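Side-chain contacts in endo-beta-mannanase (Opitutaceae bacterium TAV5, PDB 7BOB), which probably releases mannose units from the non-reducing ends of beta-1,4-linked mannosides as a trimeric, exo-acting hydrolase of glycosyl hydrolase family 5: residues Thr2-Ser5 with Phe9-Ala12; Gln199-Thr204 with Trp247-Gly252; Ala483-Arg486 with Ala490-Ala493. One frame throughout, in Å; residues are numbered along the deposited sequence.

Contact 1 (Thr2-Ser5 with Phe9-Ala12); sequences TIDS and FRDA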
loop_
_atom_site.group_PDB
_atom_site.type_symbol
_atom_site.label_atom_id
_atom_site.label_comp_id
_atom_site.label_asym_id
_atom_site.label_seq_id
_atom_site.Cartn_x
_atom_site.Cartn_y
_atom_site.Cartn_z
ATOM N N THR A 2 -8.130 -19.922 40.784
ATOM C CA THR A 2 -7.533 -20.944 39.936
ATOM C C THR A 2 -8.452 -21.209 38.740
ATOM O O THR A 2 -9.632 -20.847 38.754
ATOM C CB THR A 2 -7.265 -22.207 40.778
ATOM O OG1 THR A 2 -6.194 -22.965 40.214
ATOM C CG2 THR A 2 -8.482 -23.069 40.871
ATOM N N ILE A 3 -7.899 -21.817 37.683
ATOM C CA ILE A 3 -8.686 -22.251 36.521
ATOM C C ILE A 3 -8.761 -23.777 36.539
ATOM O O ILE A 3 -7.725 -24.453 36.523
ATOM C CB ILE A 3 -8.093 -21.748 35.190
ATOM C CG1 ILE A 3 -8.139 -20.222 35.117
ATOM C CG2 ILE A 3 -8.873 -22.331 33.985
ATOM C CD1 ILE A 3 -9.560 -19.676 35.014
ATOM N N ASP A 4 -9.976 -24.325 36.555
ATOM C CA ASP A 4 -10.119 -25.780 36.593
ATOM C C ASP A 4 -9.908 -26.392 35.201
ATOM O O ASP A 4 -9.706 -25.691 34.201
ATOM C CB ASP A 4 -11.467 -26.191 37.211
ATOM C CG ASP A 4 -12.691 -25.882 36.326
ATOM O OD1 ASP A 4 -12.570 -25.770 35.075
ATOM O OD2 ASP A 4 -13.806 -25.776 36.917
ATOM N N SER A 5 -9.963 -27.730 35.153
ATOM C CA SER A 5 -9.592 -28.505 33.970
ATOM C C SER A 5 -10.518 -28.279 32.784
ATOM O O SER A 5 -10.111 -28.532 31.648
ATOM C CB SER A 5 -9.577 -29.997 34.314
ATOM O OG SER A 5 -10.900 -30.478 34.549
ATOM N N PHE A 9 -13.239 -20.521 36.034
ATOM C CA PHE A 9 -12.759 -19.894 37.257
ATOM C C PHE A 9 -13.177 -20.682 38.501
ATOM O O PHE A 9 -14.304 -21.179 38.604
ATOM C CB PHE A 9 -13.320 -18.481 37.358
ATOM C CG PHE A 9 -12.624 -17.494 36.483
ATOM C CD1 PHE A 9 -13.044 -17.294 35.180
ATOM C CD2 PHE A 9 -11.539 -16.773 36.961
ATOM C CE1 PHE A 9 -12.400 -16.382 34.377
ATOM C CE2 PHE A 9 -10.890 -15.869 36.169
ATOM C CZ PHE A 9 -11.320 -15.666 34.871
ATOM N N ARG A 10 -12.269 -20.753 39.470
ATOM C CA ARG A 10 -12.560 -21.287 40.792
ATOM C C ARG A 10 -12.074 -20.310 41.854
ATOM O O ARG A 10 -10.995 -19.728 41.720
ATOM C CB ARG A 10 -11.904 -22.654 40.978
ATOM C CG ARG A 10 -12.858 -23.791 40.708
ATOM C CD ARG A 10 -12.295 -25.138 41.137
ATOM N NE ARG A 10 -12.799 -26.198 40.258
ATOM C CZ ARG A 10 -14.043 -26.678 40.281
ATOM N NH1 ARG A 10 -14.935 -26.224 41.163
ATOM N NH2 ARG A 10 -14.394 -27.627 39.428
ATOM N N ASP A 11 -12.876 -20.129 42.911
ATOM C CA ASP A 11 -12.485 -19.240 44.001
ATOM C C ASP A 11 -11.581 -19.971 44.987
ATOM O O ASP A 11 -11.357 -21.182 44.886
ATOM C CB ASP A 11 -13.710 -18.664 44.718
ATOM C CG ASP A 11 -14.618 -19.730 45.295
ATOM O OD1 ASP A 11 -14.169 -20.880 45.482
ATOM O OD2 ASP A 11 -15.802 -19.419 45.548
ATOM N N ALA A 12 -11.076 -19.217 45.974
ATOM C CA ALA A 12 -10.095 -19.770 46.903
ATOM C C ALA A 12 -10.600 -21.055 47.561
ATOM O O ALA A 12 -9.802 -21.953 47.865
ATOM C CB ALA A 12 -9.718 -18.715 47.952
#

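Contact 2 (Gln199-Thr204 with Trp247-Gly252); sequences QVIADT and WHPVQG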
loop_
_atom_site.group_PDB
_atom_site.type_symbol
_atom_site.label_atom_id
_atom_site.label_comp_id
_atom_site.label_asym_id
_atom_site.label_seq_id
_atom_site.Cartn_x
_atom_site.Cartn_y
_atom_site.Cartn_z
ATOM N N GLN A 199 -6.639 -10.848 17.730
ATOM C CA GLN A 199 -5.892 -12.093 17.851
ATOM C C GLN A 199 -6.217 -13.047 16.709
ATOM O O GLN A 199 -5.351 -13.832 16.299
ATOM C CB GLN A 199 -6.208 -12.792 19.175
ATOM C CG GLN A 199 -5.857 -12.028 20.430
ATOM C CD GLN A 199 -6.384 -12.740 21.665
ATOM O OE1 GLN A 199 -5.711 -13.608 22.226
ATOM N NE2 GLN A 199 -7.605 -12.414 22.056
ATOM N N VAL A 200 -7.459 -13.018 16.210
ATOM C CA VAL A 200 -7.909 -13.930 15.156
ATOM C C VAL A 200 -7.746 -13.319 13.765
ATOM O O VAL A 200 -7.295 -13.988 12.833
ATOM C CB VAL A 200 -9.379 -14.337 15.391
ATOM C CG1 VAL A 200 -9.834 -15.284 14.289
ATOM C CG2 VAL A 200 -9.557 -14.992 16.767
ATOM N N ILE A 201 -8.139 -12.053 13.593
ATOM C CA ILE A 201 -8.259 -11.463 12.265
ATOM C C ILE A 201 -7.027 -10.663 11.823
ATOM O O ILE A 201 -6.990 -10.211 10.669
ATOM C CB ILE A 201 -9.518 -10.574 12.176
ATOM C CG1 ILE A 201 -9.341 -9.316 13.041
ATOM C CG2 ILE A 201 -10.807 -11.386 12.574
ATOM C CD1 ILE A 201 -10.252 -8.169 12.653
ATOM N N ALA A 202 -6.034 -10.444 12.696
ATOM C CA ALA A 202 -4.789 -9.791 12.274
ATOM C C ALA A 202 -3.588 -10.502 12.888
ATOM O O ALA A 202 -3.731 -11.420 13.704
ATOM C CB ALA A 202 -4.782 -8.298 12.634
ATOM N N ASP A 203 -2.386 -10.095 12.473
ATOM C CA ASP A 203 -1.149 -10.523 13.132
ATOM C C ASP A 203 -0.547 -9.287 13.790
ATOM O O ASP A 203 0.184 -8.524 13.162
ATOM C CB ASP A 203 -0.138 -11.178 12.197
ATOM C CG ASP A 203 1.060 -11.769 12.962
ATOM O OD1 ASP A 203 1.041 -11.777 14.220
ATOM O OD2 ASP A 203 2.010 -12.250 12.308
ATOM N N THR A 204 -0.878 -9.108 15.068
ATOM C CA THR A 204 -0.404 -8.009 15.891
ATOM C C THR A 204 0.758 -8.421 16.767
ATOM O O THR A 204 1.256 -7.595 17.521
ATOM C CB THR A 204 -1.531 -7.510 16.789
ATOM O OG1 THR A 204 -1.846 -8.553 17.735
ATOM C CG2 THR A 204 -2.777 -7.185 15.960
ATOM N N TRP A 247 -15.980 -3.395 11.807
ATOM C CA TRP A 247 -14.946 -3.854 12.729
ATOM C C TRP A 247 -14.512 -5.295 12.466
ATOM O O TRP A 247 -13.761 -5.855 13.267
ATOM C CB TRP A 247 -15.409 -3.718 14.191
ATOM C CG TRP A 247 -15.604 -2.279 14.608
ATOM C CD1 TRP A 247 -15.559 -1.181 13.794
ATOM C CD2 TRP A 247 -15.894 -1.790 15.916
ATOM N NE1 TRP A 247 -15.803 -0.040 14.516
ATOM C CE2 TRP A 247 -16.010 -0.384 15.822
ATOM C CE3 TRP A 247 -16.093 -2.401 17.156
ATOM C CZ2 TRP A 247 -16.294 0.419 16.921
ATOM C CZ3 TRP A 247 -16.358 -1.598 18.256
ATOM C CH2 TRP A 247 -16.466 -0.208 18.131
ATOM N N HIS A 248 -14.960 -5.905 11.374
ATOM C CA HIS A 248 -14.680 -7.307 11.099
ATOM C C HIS A 248 -14.308 -7.472 9.632
ATOM O O HIS A 248 -14.729 -6.669 8.792
ATOM C CB HIS A 248 -15.900 -8.180 11.429
ATOM C CG HIS A 248 -16.391 -7.983 12.825
ATOM N ND1 HIS A 248 -15.928 -8.734 13.886
ATOM C CD2 HIS A 248 -17.247 -7.076 13.347
ATOM C CE1 HIS A 248 -16.497 -8.315 15.001
ATOM N NE2 HIS A 248 -17.301 -7.310 14.704
ATOM N N PRO A 249 -13.540 -8.512 9.290
ATOM C CA PRO A 249 -13.101 -8.673 7.900
ATOM C C PRO A 249 -14.195 -9.165 6.957
ATOM O O PRO A 249 -13.974 -9.154 5.739
ATOM C CB PRO A 249 -11.965 -9.693 8.012
ATOM C CG PRO A 249 -12.371 -10.537 9.170
ATOM C CD PRO A 249 -12.990 -9.569 10.160
ATOM N N VAL A 250 -15.333 -9.630 7.473
ATOM C CA VAL A 250 -16.525 -9.917 6.680
ATOM C C VAL A 250 -17.623 -8.984 7.165
ATOM O O VAL A 250 -17.904 -8.925 8.363
ATOM C CB VAL A 250 -16.970 -11.384 6.812
ATOM C CG1 VAL A 250 -18.172 -11.648 5.908
ATOM C CG2 VAL A 250 -15.817 -12.322 6.492
ATOM N N GLN A 251 -18.254 -8.278 6.244
ATOM C CA GLN A 251 -19.192 -7.211 6.587
ATOM C C GLN A 251 -20.595 -7.792 6.779
ATOM O O GLN A 251 -21.295 -8.092 5.807
ATOM C CB GLN A 251 -19.171 -6.154 5.490
ATOM C CG GLN A 251 -19.603 -4.790 5.925
ATOM C CD GLN A 251 -18.434 -3.917 6.240
ATOM O OE1 GLN A 251 -17.291 -4.396 6.310
ATOM N NE2 GLN A 251 -18.695 -2.627 6.460
ATOM N N GLY A 252 -21.015 -7.961 8.035
ATOM C CA GLY A 252 -22.387 -8.325 8.320
ATOM C C GLY A 252 -23.316 -7.127 8.236
ATOM O O GLY A 252 -22.913 -6.010 7.927
#

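Contact 3 (Ala483-Arg486 with Ala490-Ala493); sequences AMSR and AEIA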
loop_
_atom_site.group_PDB
_atom_site.type_symbol
_atom_site.label_atom_id
_atom_site.label_comp_id
_atom_site.label_asym_id
_atom_site.label_seq_id
_atom_site.Cartn_x
_atom_site.Cartn_y
_atom_site.Cartn_z
ATOM N N ALA A 483 2.833 -36.147 -2.076
ATOM C CA ALA A 483 1.977 -36.358 -0.907
ATOM C C ALA A 483 0.560 -35.859 -1.162
ATOM O O ALA A 483 -0.411 -36.601 -0.966
ATOM C CB ALA A 483 2.569 -35.681 0.334
ATOM N N MET A 484 0.420 -34.616 -1.632
ATOM C CA MET A 484 -0.921 -34.104 -1.895
ATOM C C MET A 484 -1.618 -34.900 -3.002
ATOM O O MET A 484 -2.822 -35.169 -2.910
ATOM C CB MET A 484 -0.866 -32.624 -2.256
ATOM C CG MET A 484 -2.244 -31.987 -2.363
ATOM S SD MET A 484 -2.196 -30.223 -2.785
ATOM C CE MET A 484 -1.527 -29.526 -1.264
ATOM N N SER A 485 -0.875 -35.283 -4.060
ATOM C CA SER A 485 -1.478 -36.043 -5.159
ATOM C C SER A 485 -2.038 -37.385 -4.693
ATOM O O SER A 485 -3.118 -37.790 -5.130
ATOM C CB SER A 485 -0.468 -36.263 -6.290
ATOM O OG SER A 485 -0.072 -35.034 -6.874
ATOM N N ARG A 486 -1.320 -38.091 -3.816
ATOM C CA ARG A 486 -1.850 -39.349 -3.285
ATOM C C ARG A 486 -3.046 -39.126 -2.373
ATOM O O ARG A 486 -3.894 -40.016 -2.251
ATOM C CB ARG A 486 -0.761 -40.125 -2.533
ATOM C CG ARG A 486 0.456 -40.400 -3.404
ATOM C CD ARG A 486 1.413 -41.412 -2.788
ATOM N NE ARG A 486 2.075 -40.891 -1.587
ATOM C CZ ARG A 486 3.354 -40.509 -1.528
ATOM N NH1 ARG A 486 4.133 -40.577 -2.614
ATOM N NH2 ARG A 486 3.853 -40.052 -0.381
ATOM N N ALA A 490 -5.092 -37.231 -7.546
ATOM C CA ALA A 490 -4.944 -36.622 -8.858
ATOM C C ALA A 490 -3.608 -35.889 -8.898
ATOM O O ALA A 490 -3.097 -35.470 -7.860
ATOM C CB ALA A 490 -6.096 -35.662 -9.156
ATOM N N GLU A 491 -3.034 -35.789 -10.091
ATOM C CA GLU A 491 -1.799 -35.066 -10.352
ATOM C C GLU A 491 -2.095 -33.828 -11.189
ATOM O O GLU A 491 -3.080 -33.786 -11.938
ATOM C CB GLU A 491 -0.795 -35.942 -11.105
ATOM C CG GLU A 491 -0.008 -36.877 -10.236
ATOM C CD GLU A 491 0.538 -38.053 -11.013
ATOM O OE1 GLU A 491 0.631 -37.963 -12.254
ATOM O OE2 GLU A 491 0.865 -39.079 -10.381
ATOM N N ILE A 492 -1.220 -32.828 -11.073
ATOM C CA ILE A 492 -1.312 -31.635 -11.909
ATOM C C ILE A 492 -0.687 -31.947 -13.261
ATOM O O ILE A 492 0.510 -32.259 -13.347
ATOM C CB ILE A 492 -0.619 -30.425 -11.264
ATOM C CG1 ILE A 492 -1.239 -30.075 -9.904
ATOM C CG2 ILE A 492 -0.720 -29.227 -12.181
ATOM C CD1 ILE A 492 -0.508 -28.899 -9.185
ATOM N N ALA A 493 -1.491 -31.855 -14.321
ATOM C CA ALA A 493 -0.963 -32.038 -15.666
ATOM C C ALA A 493 -0.413 -30.745 -16.237
ATOM O O ALA A 493 0.609 -30.758 -16.931
ATOM C CB ALA A 493 -2.042 -32.594 -16.593
#

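Contact 1 (Thr2-Ser5 with Phe9-Ala12)
With chi1 -64° and chi2 -68°, the CG1 arm of I3 folds back beside the backbone N and sets CD1 over the centre of the F9 ring. This is a CH-pi contact: CD1 lies 4.0 Å from the centroid of the F9 ring, almost on the ring normal. A branched aliphatic chain and a flat aromatic suit this face of the two-stranded hairpin, which packs on apolar side chains of the barrel loops. The other face carries T2 and R10, side by side and pointing the same way, with T2 CG2 3.4 Å from R10 CB. They are an antiparallel hydrogen-bonded pair, gripped by T2 N to R10 O at 3.0 Å and R10 N to T2 O at 2.7 Å. Beyond the strand, D4 OD2 sits over the guanidinium face, 3.2 Å from R10 NH2, in a salt bridge of charge alone, since no N-H points at the oxygen. R10 is long enough to reach both D4 and G14 O, to which NH1 donates; the short carboxylate of D4 can accept from Y8 N at OD1 and still face the guanidinium. R16 is a second salt-bridge partner of D4 OD2. The apolar face rests on the barrel: I3 touches L190, V236 and P276, just ahead of strands 191-192, 237-241 and 277-282, so the hairpin covers the N-terminal ends of those strands.

Contact 2 (Gln199-Thr204 with Trp247-Gly252)
I201 and P249 meet through carbon alone. The branch methyl I201 CG2 comes closest, at the CG-CD edge of the pyrrolidine ring, 3.7 Å from P249 CD and 3.8 Å from P249 CG. The longer arm adds a second touch, I201 CD1 to P249 CD at 4.0 Å; CD1 is on the same side of the ring plane as CG2 but stands higher above it. That arrangement depends on chi1 of 69°, which sends CG1 between the backbone N and the carbonyl carbon and leaves CG2 beside the N. A beta-branched chain suits the last turn of helix 198-201 here because its two arms can both reach the proline. At the margin, I201 CD1 comes within 4.2 Å of W247 O, a carbonyl that H197 NE2 holds by a hydrogen bond, while the indole of W247 leads off from the contact.

The next shell closes around the pair. Y267 of helix 258-272 touches both residues, and so does S410 of helix 406-422; R407 and R411 of that helix also lie against P249. Helix 406-422 belongs to the domain following the barrel, so the contact sits where the two domains meet. H248 is held at both ring nitrogens, ND1 to Y267 OH and NE2 to Y242 O, which probably helps fix the loop just ahead of P249. Between the two segments the contact is apolar, with dispersion and the exclusion of water as the attraction; polar bonds are made by neighbours such as H248, and by the V200 and Q199 carbonyls to Y393 and Y394.

Contact 3 (Ala483-Arg486 with Ala490-Ala493)
S485 packs against A490 and E491 where helix 482-488 turns sharply into strand 490-496, in the alpha/beta domain that follows the barrel; the tight helix-to-strand turn is closed by a 6→1 backbone bond, as in a Schellman motif. The tight part is the backbone of this turn. A490 N donates to S485 O at 3.2 Å, a bond from residue i+5 back to residue i that reaches across the end of the helix and meets the carbonyl in its plane, on a lone pair. The A490 carbonyl in turn presses on the serine: A490 O lies 3.2 Å from S485 CA, a CA-H...O contact, and 3.2 Å from S485 CB. A small side chain suits a place where a carbonyl oxygen comes so near. A490 is itself small, its CB turned away from the helix into a buried setting.

The looser, partly exposed side begins at E491. Its CG is 3.8 Å from S485 OG, an ordinary van der Waals touch, and beyond CG the chain runs extended. The length of a glutamate lets the carboxylate find its partner in R526, with a salt bridge from OE1 to NH1, and OE1 also makes a weak hydrogen bond to A290 N of the third subunit. E491 packs on S288 of that subunit too, while I492 meets its L286; the strand thus pairs antiparallel with strand 520-525 and also lies against the third subunit. The hydroxyl of S485 is turned by chi1 of -64° to lie beside its own backbone N, from where OG bonds back to A481 O, one helical turn earlier.

The three contacts follow one another along the chain and do not touch. Contacts 1 and 2 belong to opposite ends of the eight-stranded barrel: the hairpin lies at the N-terminal ends of the strands, whereas contact 2 lies in segments that follow the C-terminal ends of 191-192 and 237-241, the side where family 5 enzymes carry their active site. Their centres are 31 Å apart, with nearest atoms about 14 Å from each other. Contact 2 also borders the second domain, in which contact 3 lies, centre to centre 33 Å away. Contacts 1 and 3 are the farthest pair, at 49 Å between centres, and contact 3 faces a neighbouring subunit of the trimer.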